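Local coordinates for protein trichothecene 3-O-acetyltransferase (Gibberella zeae, PDB 2RKV) that transfers an acetyl group from acetyl-coenzyme A to the 3-hydroxyl of trichothecene mycotoxins as a member of the BAHD acyltransferase superfamily, at residues Q22-Y27 / A109-N114; S40-G45 / R169-A174; G146-T151 / L392-P397; M159-Q164 / A381-W386; F233-P238 / T399-I404. All blocks are in the same frame, centred on the assembly; numbering follows the deposited sequence.

Contact 1. Residues Q22-Y27 / A109-N114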
# COMPACT_ATOMS: atom_id res chain seq x y z
N GLN A 22 6.79 0.43 -1.83
CA GLN A 22 7.35 0.42 -3.19
C GLN A 22 6.27 0.18 -4.23
O GLN A 22 5.33 -0.58 -4.01
CB GLN A 22 8.41 -0.68 -3.35
CG GLN A 22 9.48 -0.72 -2.26
CD GLN A 22 10.15 -2.07 -2.18
OE1 GLN A 22 9.52 -3.10 -2.46
NE2 GLN A 22 11.41 -2.09 -1.79
N ILE A 23 6.42 0.82 -5.39
CA ILE A 23 5.59 0.51 -6.55
C ILE A 23 6.46 0.67 -7.79
O ILE A 23 7.31 1.57 -7.84
CB ILE A 23 4.30 1.40 -6.60
CG1 ILE A 23 3.30 0.91 -7.66
CG2 ILE A 23 4.66 2.89 -6.76
CD1 ILE A 23 2.58 -0.40 -7.32
N SER A 24 6.27 -0.22 -8.76
CA SER A 24 7.01 -0.18 -10.02
C SER A 24 6.08 0.01 -11.20
O SER A 24 5.00 -0.61 -11.26
CB SER A 24 7.84 -1.45 -10.22
OG SER A 24 8.77 -1.63 -9.16
N LEU A 25 6.51 0.86 -12.13
CA LEU A 25 5.82 1.11 -13.38
C LEU A 25 6.74 0.66 -14.52
O LEU A 25 7.90 1.06 -14.59
CB LEU A 25 5.49 2.61 -13.51
CG LEU A 25 4.34 3.19 -12.66
CD1 LEU A 25 4.56 3.04 -11.17
CD2 LEU A 25 4.07 4.66 -13.01
N LEU A 26 6.21 -0.21 -15.38
CA LEU A 26 6.94 -0.73 -16.53
C LEU A 26 6.48 -0.03 -17.81
O LEU A 26 5.29 0.06 -18.07
CB LEU A 26 6.71 -2.25 -16.66
CG LEU A 26 7.26 -2.93 -17.93
CD1 LEU A 26 8.79 -3.00 -17.88
CD2 LEU A 26 6.65 -4.32 -18.08
N TYR A 27 7.45 0.43 -18.60
CA TYR A 27 7.18 1.03 -19.90
C TYR A 27 8.03 0.32 -20.94
O TYR A 27 9.20 0.03 -20.67
CB TYR A 27 7.61 2.49 -19.93
CG TYR A 27 6.91 3.39 -18.94
CD1 TYR A 27 5.81 4.14 -19.34
CD2 TYR A 27 7.37 3.51 -17.64
CE1 TYR A 27 5.17 4.98 -18.45
CE2 TYR A 27 6.73 4.35 -16.73
CZ TYR A 27 5.63 5.09 -17.15
OH TYR A 27 4.99 5.93 -16.27
N ALA A 109 7.65 -11.96 -8.92
CA ALA A 109 9.02 -12.47 -8.83
C ALA A 109 9.99 -11.75 -9.78
O ALA A 109 11.20 -11.75 -9.53
CB ALA A 109 9.04 -13.98 -9.08
N MET A 110 9.47 -11.16 -10.85
CA MET A 110 10.31 -10.41 -11.80
C MET A 110 10.52 -8.94 -11.41
O MET A 110 11.22 -8.20 -12.11
CB MET A 110 9.76 -10.51 -13.22
CG MET A 110 10.03 -11.86 -13.89
SD MET A 110 9.34 -11.93 -15.55
CE MET A 110 9.66 -13.66 -15.93
N PHE A 111 9.91 -8.54 -10.29
CA PHE A 111 10.13 -7.21 -9.72
C PHE A 111 10.82 -7.39 -8.37
O PHE A 111 10.24 -7.13 -7.31
CB PHE A 111 8.80 -6.45 -9.55
CG PHE A 111 8.09 -6.13 -10.83
CD1 PHE A 111 8.26 -4.89 -11.45
CD2 PHE A 111 7.23 -7.06 -11.41
CE1 PHE A 111 7.59 -4.58 -12.64
CE2 PHE A 111 6.55 -6.77 -12.60
CZ PHE A 111 6.73 -5.52 -13.21
N ASP A 112 12.06 -7.85 -8.41
CA ASP A 112 12.81 -8.14 -7.20
C ASP A 112 13.28 -6.83 -6.58
O ASP A 112 14.05 -6.10 -7.20
CB ASP A 112 13.99 -9.05 -7.55
CG ASP A 112 14.79 -9.50 -6.34
OD1 ASP A 112 14.65 -8.92 -5.24
OD2 ASP A 112 15.59 -10.46 -6.49
N GLU A 113 12.82 -6.52 -5.36
CA GLU A 113 13.15 -5.23 -4.74
C GLU A 113 14.67 -5.03 -4.63
O GLU A 113 15.14 -3.90 -4.64
CB GLU A 113 12.52 -5.07 -3.35
CG GLU A 113 13.05 -6.07 -2.31
CD GLU A 113 12.68 -5.72 -0.89
OE1 GLU A 113 12.05 -4.65 -0.66
OE2 GLU A 113 13.03 -6.51 0.02
N ASN A 114 15.41 -6.12 -4.51
CA ASN A 114 16.87 -6.02 -4.38
C ASN A 114 17.54 -5.57 -5.68
O ASN A 114 18.65 -5.02 -5.65
CB ASN A 114 17.45 -7.34 -3.87
CG ASN A 114 16.87 -7.73 -2.52
OD1 ASN A 114 16.31 -8.82 -2.36
ND2 ASN A 114 16.97 -6.84 -1.55
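Gln22 reaches from its strand to Glu113 at the start of the short helix 113-116. Its NE2 donates to Glu113 OE1 over 2.9 Å, with an angle of 145° at the hydrogen. The carboxylate oxygen offers its anti lone pair, and it lies somewhat out of the amide plane. The two flat groups stand steeply to each other, with planes 79° apart. Glu113 CG lies between the backbone N and the carbonyl carbon (chi1 65°), and from there the extended chain presents its carboxylate to the amide. Both ends have further partners. Gln22 NE2 also serves Arg119 O, and Gln22 OE1 accepts from Arg402 NH1. Glu113 OE1 takes Thr121 N as well, while OE2 makes a salt bridge with Lys120. Buried polar groups are thus paired with one another.

Two residues on, Ser24 turns to the same side. Its CB meets the Phe111 ring at CD1, 3.7 Å away. Its hydroxyl is hydrogen-bonded to Thr151 OG1 of the adjacent strand. Leu26 continues this face and packs on Ile98 of helix 98-104. Just after Phe111, Asp112 is the N-cap of the helix, and its OD1 accepts from Asn114 N at 3.0 Å.

The strand 20-28 lies between strands 147-155 and 399-401 in the five-stranded mixed sheet. Phe111 is wedged over this sheet, with Met101 of helix 98-104 and Thr399 and Arg401 of the edge strand around it.

Contact 2. Residues S40-G45 / R169-A174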
# COMPACT_ATOMS: atom_id res chain seq x y z
N SER A 40 17.52 12.45 -18.35
CA SER A 40 17.59 13.91 -18.18
C SER A 40 16.20 14.54 -17.94
O SER A 40 16.06 15.45 -17.12
CB SER A 40 18.32 14.58 -19.34
OG SER A 40 17.68 14.30 -20.56
N THR A 41 15.18 14.04 -18.63
CA THR A 41 13.81 14.50 -18.41
C THR A 41 13.39 14.22 -16.97
O THR A 41 12.83 15.09 -16.29
CB THR A 41 12.82 13.84 -19.38
OG1 THR A 41 13.07 14.34 -20.70
CG2 THR A 41 11.35 14.14 -18.97
N PHE A 42 13.69 13.02 -16.49
CA PHE A 42 13.34 12.65 -15.13
C PHE A 42 14.10 13.49 -14.08
O PHE A 42 13.50 13.96 -13.11
CB PHE A 42 13.59 11.16 -14.92
CG PHE A 42 12.80 10.57 -13.79
CD1 PHE A 42 13.44 10.24 -12.59
CD2 PHE A 42 11.44 10.33 -13.93
CE1 PHE A 42 12.72 9.70 -11.53
CE2 PHE A 42 10.71 9.78 -12.88
CZ PHE A 42 11.36 9.46 -11.68
N GLU A 43 15.39 13.71 -14.30
CA GLU A 43 16.19 14.50 -13.37
C GLU A 43 15.72 15.95 -13.32
O GLU A 43 15.65 16.56 -12.25
CB GLU A 43 17.68 14.37 -13.67
CG GLU A 43 18.18 12.95 -13.36
CD GLU A 43 19.66 12.85 -13.08
OE1 GLU A 43 20.46 13.01 -14.03
OE2 GLU A 43 20.03 12.57 -11.92
N GLN A 44 15.38 16.49 -14.49
CA GLN A 44 14.87 17.86 -14.58
C GLN A 44 13.51 17.97 -13.88
O GLN A 44 13.24 18.98 -13.22
CB GLN A 44 14.81 18.31 -16.05
CG GLN A 44 16.19 18.67 -16.61
CD GLN A 44 16.33 18.42 -18.11
OE1 GLN A 44 15.35 18.20 -18.83
NE2 GLN A 44 17.57 18.43 -18.59
N GLY A 45 12.69 16.94 -13.99
CA GLY A 45 11.41 16.89 -13.28
C GLY A 45 11.61 16.92 -11.77
O GLY A 45 10.94 17.67 -11.05
N ARG A 169 2.05 11.75 -8.97
CA ARG A 169 1.25 12.48 -9.95
C ARG A 169 1.87 13.85 -10.24
O ARG A 169 1.99 14.26 -11.40
CB ARG A 169 -0.18 12.63 -9.43
CG ARG A 169 -1.12 13.45 -10.30
CD ARG A 169 -2.58 13.07 -10.02
NE ARG A 169 -2.97 13.29 -8.63
CZ ARG A 169 -3.22 12.32 -7.74
NH1 ARG A 169 -3.59 12.64 -6.50
NH2 ARG A 169 -3.12 11.04 -8.08
N LEU A 170 2.25 14.57 -9.18
CA LEU A 170 2.87 15.89 -9.35
C LEU A 170 4.27 15.77 -9.93
O LEU A 170 4.71 16.62 -10.71
CB LEU A 170 2.89 16.67 -8.03
CG LEU A 170 1.52 17.11 -7.49
CD1 LEU A 170 1.72 18.14 -6.38
CD2 LEU A 170 0.64 17.70 -8.60
N LEU A 171 4.98 14.70 -9.56
CA LEU A 171 6.28 14.48 -10.18
C LEU A 171 6.10 14.32 -11.70
O LEU A 171 6.88 14.86 -12.48
CB LEU A 171 7.00 13.27 -9.58
CG LEU A 171 8.27 12.79 -10.30
CD1 LEU A 171 9.32 13.91 -10.41
CD2 LEU A 171 8.85 11.56 -9.60
N SER A 172 5.05 13.60 -12.13
CA SER A 172 4.81 13.45 -13.56
C SER A 172 4.58 14.82 -14.23
O SER A 172 5.16 15.10 -15.28
CB SER A 172 3.64 12.50 -13.86
OG SER A 172 3.58 12.23 -15.25
N LYS A 173 3.76 15.66 -13.60
CA LYS A 173 3.55 17.03 -14.08
C LYS A 173 4.88 17.77 -14.20
O LYS A 173 5.16 18.41 -15.21
CB LYS A 173 2.64 17.82 -13.13
CG LYS A 173 1.17 17.43 -13.19
CD LYS A 173 0.32 18.54 -12.59
CE LYS A 173 -1.17 18.25 -12.73
NZ LYS A 173 -1.99 19.45 -12.33
N ALA A 174 5.69 17.67 -13.15
CA ALA A 174 6.96 18.39 -13.12
C ALA A 174 7.89 17.93 -14.25
O ALA A 174 8.55 18.75 -14.87
CB ALA A 174 7.63 18.22 -11.77
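Leu171 meets two residues of the helix 35-52 with its two methyl groups. CD2 packs on the Phe42 ring, 3.9 Å from CZ. CD1 lies 4.0 Å from Gly45 C, against the helix backbone. The torsion chi1 of 170° sets CG opposite the backbone N, and this carries the two methyls across to the other helix. The Phe42 and Leu171 side chains cross at about a right angle. No hydrogen bond joins the two segments.

One turn further along, Ala174 comes up against the same glycine. Its CB sits 3.4 Å from Gly45 O, and the two CA atoms are 4.7 Å apart. Gly45 has no side chain to hold the backbones apart, which is consistent with this close local approach. The short helix axes pass 9.0 Å from each other at 114°, so the helices run across one another. Ala174 adds a polar link at the same end, since its carbonyl O accepts from Arg48 NE.

Both helices belong to the N-terminal part of the acyltransferase fold. Phe42 and Leu171 share Leu139 of strand 137-144 as a floor, and Phe42 also touches Leu141 and Val84. Leu46 and Phe49, further along helix 35-52, continue the packing on Leu171. Helix 161-176 has other ties: Ser172 OG is bonded to Phe390 N, and Lys173 NZ makes a salt bridge with Glu184 of helix 182-187.

Contact 3. Residues G146-T151 / L392-P397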
# COMPACT_ATOMS: atom_id res chain seq x y z
N GLY A 146 14.51 -3.82 -23.88
CA GLY A 146 13.25 -3.38 -24.48
C GLY A 146 12.34 -2.58 -23.57
O GLY A 146 11.17 -2.35 -23.90
N GLY A 147 12.85 -2.12 -22.43
CA GLY A 147 11.96 -1.48 -21.46
C GLY A 147 12.60 -0.61 -20.41
O GLY A 147 13.82 -0.40 -20.38
N LEU A 148 11.74 -0.09 -19.54
CA LEU A 148 12.15 0.73 -18.41
C LEU A 148 11.27 0.36 -17.24
O LEU A 148 10.04 0.27 -17.39
CB LEU A 148 11.97 2.21 -18.75
CG LEU A 148 12.17 3.23 -17.62
CD1 LEU A 148 13.65 3.44 -17.36
CD2 LEU A 148 11.48 4.55 -17.96
N ILE A 149 11.87 0.14 -16.07
CA ILE A 149 11.09 -0.02 -14.84
C ILE A 149 11.40 1.16 -13.94
O ILE A 149 12.54 1.36 -13.53
CB ILE A 149 11.40 -1.35 -14.09
CG1 ILE A 149 11.05 -2.55 -14.97
CG2 ILE A 149 10.65 -1.40 -12.74
CD1 ILE A 149 11.59 -3.87 -14.44
N LEU A 150 10.36 1.94 -13.65
CA LEU A 150 10.47 3.05 -12.71
C LEU A 150 9.94 2.58 -11.37
O LEU A 150 8.80 2.15 -11.28
CB LEU A 150 9.66 4.26 -13.19
CG LEU A 150 9.42 5.37 -12.16
CD1 LEU A 150 10.74 5.97 -11.65
CD2 LEU A 150 8.52 6.46 -12.71
N THR A 151 10.76 2.67 -10.33
CA THR A 151 10.32 2.26 -9.00
C THR A 151 10.34 3.46 -8.06
O THR A 151 11.31 4.22 -8.03
CB THR A 151 11.18 1.12 -8.43
OG1 THR A 151 11.12 -0.00 -9.32
CG2 THR A 151 10.69 0.70 -7.02
N LEU A 392 8.06 11.19 -20.74
CA LEU A 392 9.14 10.34 -21.26
C LEU A 392 8.94 9.93 -22.71
O LEU A 392 9.86 9.41 -23.33
CB LEU A 392 9.32 9.08 -20.38
CG LEU A 392 9.61 9.31 -18.90
CD1 LEU A 392 9.69 7.98 -18.15
CD2 LEU A 392 10.87 10.17 -18.68
N GLY A 393 7.74 10.16 -23.25
CA GLY A 393 7.41 9.80 -24.63
C GLY A 393 7.25 8.31 -24.87
O GLY A 393 7.35 7.84 -26.02
N LEU A 394 6.98 7.56 -23.81
CA LEU A 394 6.90 6.10 -23.89
C LEU A 394 5.47 5.59 -23.88
O LEU A 394 5.23 4.39 -24.03
CB LEU A 394 7.67 5.44 -22.73
CG LEU A 394 9.14 5.86 -22.57
CD1 LEU A 394 9.75 5.19 -21.35
CD2 LEU A 394 9.91 5.51 -23.84
N GLY A 395 4.52 6.51 -23.69
CA GLY A 395 3.11 6.16 -23.51
C GLY A 395 2.84 5.92 -22.03
O GLY A 395 3.64 6.29 -21.17
N LYS A 396 1.69 5.31 -21.74
CA LYS A 396 1.35 5.00 -20.36
C LYS A 396 2.01 3.69 -19.92
O LYS A 396 2.46 2.91 -20.78
CB LYS A 396 -0.18 4.91 -20.19
CG LYS A 396 -0.95 6.14 -20.64
CD LYS A 396 -0.50 7.42 -19.97
CE LYS A 396 -1.45 8.58 -20.30
NZ LYS A 396 -0.86 9.87 -19.89
N PRO A 397 2.07 3.42 -18.60
CA PRO A 397 2.63 2.16 -18.11
C PRO A 397 1.97 0.96 -18.77
O PRO A 397 0.75 0.95 -18.98
CB PRO A 397 2.28 2.17 -16.62
CG PRO A 397 2.26 3.62 -16.27
CD PRO A 397 1.62 4.27 -17.47
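Lys396 NZ is gripped twice, by a salt bridge to Asp389 OD2 and a hydrogen bond to Asp387 O. These bonds join the loop 392-397 to the residues just before it. The loop starts within Asp-Phe-Gly-Leu-Gly, which runs from Asp389 to Gly393 and probably corresponds to the DFGWG motif of the superfamily. It passes over one face of the five-stranded mixed sheet in the N-terminal part of the BAHD fold. There strand 147-155 pairs antiparallel with strand 20-28, and Leu148 is backbone-bonded to Tyr27.

The contact across the segments is made of three leucines. Leu148 points from the strand toward the loop and touches it with one methyl, CD2. Leu392 CD1 is 3.9 Å from that methyl, and so is Leu394 CD1. Both loop leucines cross the Leu148 side chain at about a right angle. They share one shape, with CG opposite the carbonyl carbon (chi1 -57° and -54°) and an extended end. Gly393 between them and Gly395 after them have positive phi where the loop curls. Both leucines point toward the strand.

Other parts close the apolar patch. Ile38 of helix 35-52 touches both Leu148 and Leu392, and Leu394 also packs on Tyr27. The two loop methyls that share Leu148 CD2, namely Leu392 CD1 and Leu394 CD1, are themselves 4.2 Å apart.

Contact 4. Residues M159-Q164 / A381-W386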
# COMPACT_ATOMS: atom_id res chain seq x y z
N MET A 159 3.89 9.06 4.25
CA MET A 159 2.84 8.90 3.24
C MET A 159 2.25 7.51 3.21
O MET A 159 2.98 6.53 3.32
CB MET A 159 3.36 9.26 1.84
CG MET A 159 4.48 8.36 1.31
SD MET A 159 5.25 9.02 -0.20
CE MET A 159 6.24 10.33 0.53
N ASP A 160 0.93 7.44 3.05
CA ASP A 160 0.29 6.19 2.64
C ASP A 160 0.33 6.14 1.11
O ASP A 160 0.90 7.04 0.46
CB ASP A 160 -1.14 6.09 3.21
CG ASP A 160 -2.00 7.32 2.90
OD1 ASP A 160 -1.79 7.94 1.83
OD2 ASP A 160 -2.90 7.65 3.70
N MET A 161 -0.24 5.10 0.50
CA MET A 161 -0.17 4.99 -0.96
C MET A 161 -1.01 6.07 -1.67
O MET A 161 -0.68 6.47 -2.79
CB MET A 161 -0.53 3.58 -1.45
CG MET A 161 -0.53 3.43 -2.96
SD MET A 161 1.03 3.93 -3.72
CE MET A 161 1.89 2.36 -3.80
N VAL A 162 -2.07 6.55 -1.02
CA VAL A 162 -2.86 7.64 -1.60
C VAL A 162 -1.98 8.90 -1.66
O VAL A 162 -1.92 9.58 -2.70
CB VAL A 162 -4.17 7.90 -0.82
CG1 VAL A 162 -4.88 9.18 -1.30
CG2 VAL A 162 -5.10 6.67 -0.97
N GLY A 163 -1.27 9.18 -0.57
CA GLY A 163 -0.34 10.31 -0.54
C GLY A 163 0.80 10.12 -1.53
O GLY A 163 1.20 11.05 -2.24
N GLN A 164 1.33 8.90 -1.58
CA GLN A 164 2.43 8.58 -2.50
C GLN A 164 2.00 8.80 -3.94
O GLN A 164 2.75 9.37 -4.74
CB GLN A 164 2.89 7.13 -2.28
CG GLN A 164 4.19 6.76 -3.00
CD GLN A 164 4.84 5.54 -2.36
OE1 GLN A 164 4.71 5.32 -1.15
NE2 GLN A 164 5.54 4.74 -3.17
N ALA A 381 -6.37 -0.16 -5.55
CA ALA A 381 -7.12 -0.25 -6.81
C ALA A 381 -7.45 1.10 -7.44
O ALA A 381 -7.44 1.23 -8.67
CB ALA A 381 -8.40 -1.06 -6.61
N LYS A 382 -7.73 2.08 -6.60
CA LYS A 382 -8.27 3.37 -7.04
C LYS A 382 -7.20 4.45 -7.25
O LYS A 382 -7.54 5.58 -7.58
CB LYS A 382 -9.33 3.88 -6.05
N VAL A 383 -5.93 4.12 -7.03
CA VAL A 383 -4.88 5.13 -7.25
C VAL A 383 -4.61 5.31 -8.75
O VAL A 383 -4.96 4.45 -9.57
CB VAL A 383 -3.60 4.90 -6.41
CG1 VAL A 383 -3.95 4.83 -4.92
CG2 VAL A 383 -2.84 3.68 -6.85
N GLY A 384 -4.00 6.44 -9.09
CA GLY A 384 -3.99 6.91 -10.48
C GLY A 384 -2.78 6.59 -11.34
O GLY A 384 -2.64 7.16 -12.43
N LEU A 385 -1.94 5.67 -10.87
CA LEU A 385 -0.61 5.41 -11.45
C LEU A 385 -0.59 5.01 -12.93
O LEU A 385 0.38 5.31 -13.63
CB LEU A 385 0.15 4.39 -10.60
CG LEU A 385 0.59 4.91 -9.23
CD1 LEU A 385 0.91 3.74 -8.30
CD2 LEU A 385 1.78 5.86 -9.36
N TRP A 386 -1.65 4.34 -13.39
CA TRP A 386 -1.74 3.94 -14.81
C TRP A 386 -1.81 5.12 -15.79
O TRP A 386 -1.65 4.93 -17.01
CB TRP A 386 -2.95 3.04 -15.04
CG TRP A 386 -2.81 1.63 -14.57
CD1 TRP A 386 -3.16 1.13 -13.35
CD2 TRP A 386 -2.32 0.52 -15.34
NE1 TRP A 386 -2.90 -0.22 -13.30
CE2 TRP A 386 -2.39 -0.62 -14.51
CE3 TRP A 386 -1.82 0.38 -16.64
CZ2 TRP A 386 -1.99 -1.89 -14.94
CZ3 TRP A 386 -1.42 -0.88 -17.08
CH2 TRP A 386 -1.50 -2.00 -16.23
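Val383 and Met161 form the centre of this contact, beside the HXXXD motif of the BAHD superfamily. That motif runs here from His156 to Asp160, and helix 161-176 starts directly after it. Val383 lies in the loop after strand 375-379 and points toward the helix. Its CG1 methyl does the touching, 4.2 Å from Met161 CG and 4.5 Å from Val162 CA. It therefore rests on the first turn of the helix, between one side chain and the backbone. Met161 CG stands opposite the backbone N (chi1 178°). The chain then bends at chi2 and chi3, and the side chain crosses that of Val383 at about a right angle.

The helix start is itself fixed. Asp160 is the N-cap, and its OD1 accepts from Gly163 N at 2.8 Å, nearly straight at 165°. Its OD2 makes a salt bridge with Arg296 and also accepts from Leu309 N. The loop is tied to the same helix through Gly384 N, which donates to Asp165 OD2.

The packing borders the active site. The Val162 side chain is about 4 Å from the bound coenzyme A, and that of Met161 about 6 Å from the bound T-2 toxin. Leu385 continues the apolar patch further along the loop. Ile23 of strand 20-28 touches both Met161 and Leu385, and Met161 SD lies 4.6 Å from Leu385 CD1.

Contact 5. Residues F233-P238 / T399-I404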
# COMPACT_ATOMS: atom_id res chain seq x y z
N PHE A 233 1.19 -13.02 -7.44
CA PHE A 233 0.13 -12.27 -8.02
C PHE A 233 -0.87 -13.25 -8.61
O PHE A 233 -0.50 -14.25 -9.15
CB PHE A 233 0.59 -11.44 -9.21
CG PHE A 233 1.40 -10.18 -8.88
CD1 PHE A 233 2.30 -9.70 -9.78
CD2 PHE A 233 1.26 -9.52 -7.69
CE1 PHE A 233 3.03 -8.59 -9.52
CE2 PHE A 233 1.98 -8.41 -7.45
CZ PHE A 233 2.87 -7.96 -8.35
N PHE A 234 -2.12 -12.84 -8.50
CA PHE A 234 -3.26 -13.48 -9.17
C PHE A 234 -4.05 -12.43 -9.92
O PHE A 234 -4.30 -11.41 -9.39
CB PHE A 234 -4.18 -14.12 -8.12
CG PHE A 234 -3.55 -15.24 -7.36
CD1 PHE A 234 -2.87 -15.03 -6.19
CD2 PHE A 234 -3.68 -16.53 -7.80
CE1 PHE A 234 -2.33 -16.06 -5.53
CE2 PHE A 234 -3.13 -17.57 -7.12
CZ PHE A 234 -2.43 -17.35 -6.02
N THR A 235 -4.44 -12.65 -11.14
CA THR A 235 -5.24 -11.69 -11.88
C THR A 235 -6.70 -12.13 -11.95
O THR A 235 -6.98 -13.27 -11.90
CB THR A 235 -4.68 -11.51 -13.31
OG1 THR A 235 -4.72 -12.76 -14.00
CG2 THR A 235 -3.19 -11.18 -13.26
N PHE A 236 -7.52 -11.12 -11.99
CA PHE A 236 -8.94 -11.27 -12.12
C PHE A 236 -9.40 -10.42 -13.29
O PHE A 236 -9.24 -9.25 -13.29
CB PHE A 236 -9.67 -10.84 -10.82
CG PHE A 236 -9.32 -11.67 -9.61
CD1 PHE A 236 -8.17 -11.45 -8.91
CD2 PHE A 236 -10.13 -12.65 -9.19
CE1 PHE A 236 -7.86 -12.21 -7.85
CE2 PHE A 236 -9.80 -13.41 -8.13
CZ PHE A 236 -8.67 -13.19 -7.46
N SER A 237 -9.95 -11.07 -14.29
CA SER A 237 -10.38 -10.39 -15.51
C SER A 237 -11.54 -9.43 -15.20
O SER A 237 -12.19 -9.57 -14.17
CB SER A 237 -10.80 -11.41 -16.57
OG SER A 237 -12.01 -12.06 -16.21
N PRO A 238 -11.78 -8.43 -16.08
CA PRO A 238 -12.95 -7.56 -15.88
C PRO A 238 -14.24 -8.37 -15.71
O PRO A 238 -15.08 -8.02 -14.87
CB PRO A 238 -12.99 -6.73 -17.16
CG PRO A 238 -11.56 -6.69 -17.62
CD PRO A 238 -11.00 -8.04 -17.28
N THR A 399 2.37 -2.02 -17.29
CA THR A 399 1.85 -2.58 -16.05
C THR A 399 2.31 -1.76 -14.85
O THR A 399 3.26 -0.97 -14.94
CB THR A 399 2.22 -4.09 -15.85
OG1 THR A 399 1.40 -4.65 -14.82
CG2 THR A 399 3.71 -4.26 -15.46
N VAL A 400 1.63 -1.95 -13.72
CA VAL A 400 1.94 -1.27 -12.47
C VAL A 400 1.89 -2.35 -11.39
O VAL A 400 0.82 -2.86 -11.07
CB VAL A 400 0.90 -0.17 -12.14
CG1 VAL A 400 1.25 0.51 -10.82
CG2 VAL A 400 0.81 0.84 -13.29
N ARG A 401 3.06 -2.70 -10.86
CA ARG A 401 3.19 -3.84 -9.95
C ARG A 401 4.03 -3.51 -8.72
O ARG A 401 5.01 -2.76 -8.80
CB ARG A 401 3.83 -5.04 -10.66
CG ARG A 401 3.14 -5.51 -11.94
CD ARG A 401 1.74 -6.08 -11.67
NE ARG A 401 1.53 -7.32 -12.43
CZ ARG A 401 0.38 -7.68 -12.99
NH1 ARG A 401 -0.69 -6.90 -12.95
NH2 ARG A 401 0.31 -8.85 -13.63
N ARG A 402 3.65 -4.09 -7.58
CA ARG A 402 4.45 -3.99 -6.38
C ARG A 402 5.63 -4.96 -6.43
O ARG A 402 5.44 -6.16 -6.70
CB ARG A 402 3.62 -4.27 -5.13
CG ARG A 402 4.26 -3.65 -3.91
CD ARG A 402 4.14 -4.44 -2.61
NE ARG A 402 4.73 -3.64 -1.54
CZ ARG A 402 6.04 -3.50 -1.34
NH1 ARG A 402 6.92 -4.13 -2.11
NH2 ARG A 402 6.48 -2.71 -0.36
N PRO A 403 6.85 -4.47 -6.14
CA PRO A 403 7.99 -5.39 -5.97
C PRO A 403 7.79 -6.49 -4.92
O PRO A 403 7.15 -6.28 -3.88
CB PRO A 403 9.14 -4.46 -5.55
CG PRO A 403 8.80 -3.16 -6.24
CD PRO A 403 7.29 -3.06 -6.00
N ILE A 404 8.35 -7.66 -5.21
CA ILE A 404 8.41 -8.73 -4.23
C ILE A 404 9.41 -8.39 -3.12
O ILE A 404 10.45 -7.76 -3.37
CB ILE A 404 8.76 -10.09 -4.91
CG1 ILE A 404 8.41 -11.27 -4.00
CG2 ILE A 404 10.22 -10.14 -5.37
CD1 ILE A 404 8.35 -12.61 -4.72
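In both Phe233 (chi1 -75°) and Arg401, CG stands opposite the carbonyl carbon. Both CB atoms already face the other segment, and these torsions bring the ring up to the arginine chain. Arg401 then bends at chi2 (-66°) and chi3, which carries CB, CG, CD and NE past the CE1 corner of the ring. The contact joins the two main sheets of the BAHD fold. Phe233 lies on strand 229-236 of the seven-stranded sheet, and Arg401 on the edge strand 399-401 of the five-stranded one.

Phe233 CE1 is 3.5 Å from Arg401 NE, and Arg401 CD is equally near it. The ring and guanidinium planes are 67° apart, so this is not a flat stack. The aliphatic part of the arginine carries much of the packing, with Arg401 CB 3.8 Å from Phe233 CZ. The polar end is held outside the pair: NE donates to Tyr106 O, and NH2 makes a weak bond to Gly105 O. Thr235, two residues on, faces the same way and brings its CG2 to 4.2 Å from Arg401 NH2.

Phe233 also touches Met108, Cys424 and Ala426, and Cys424 touches Arg401 too. Arg402 sends its side chain off in another direction, to about 6 Å from the bound T-2 toxin. There Arg402 NH1 donates to Pro403 O at 2.8 Å, and NH2 donates to Thr121 OG1. The backbone carbonyl of Arg402 stays at the ring, with its O 3.5 Å from Phe233 CZ.

How the contacts relate
Contacts 1, 3 and 5 all reach the five-stranded sheet, through adjacent strands 147-155, 20-28 and 399-401. Centre to centre, contacts 1 and 5 are 11 Å apart, and contacts 1 and 3 are 12 Å apart. Contact 2 joins helices 35-52 and 161-176, its centre 25 Å from that of contact 5, and shares the second helix with contact 4. Along the chain, contact 1 closes before contacts 3, 4 and 5 open, while contacts 1 and 2 interleave. The excursion 381-404 leaves the seven-stranded sheet after strand 375-379, supplies contacts 4, 3 and 5 in turn, and returns at strand 411-414. Contact 5 joins the two sheets, and contact 4 lies next to the bound coenzyme A and near the toxin.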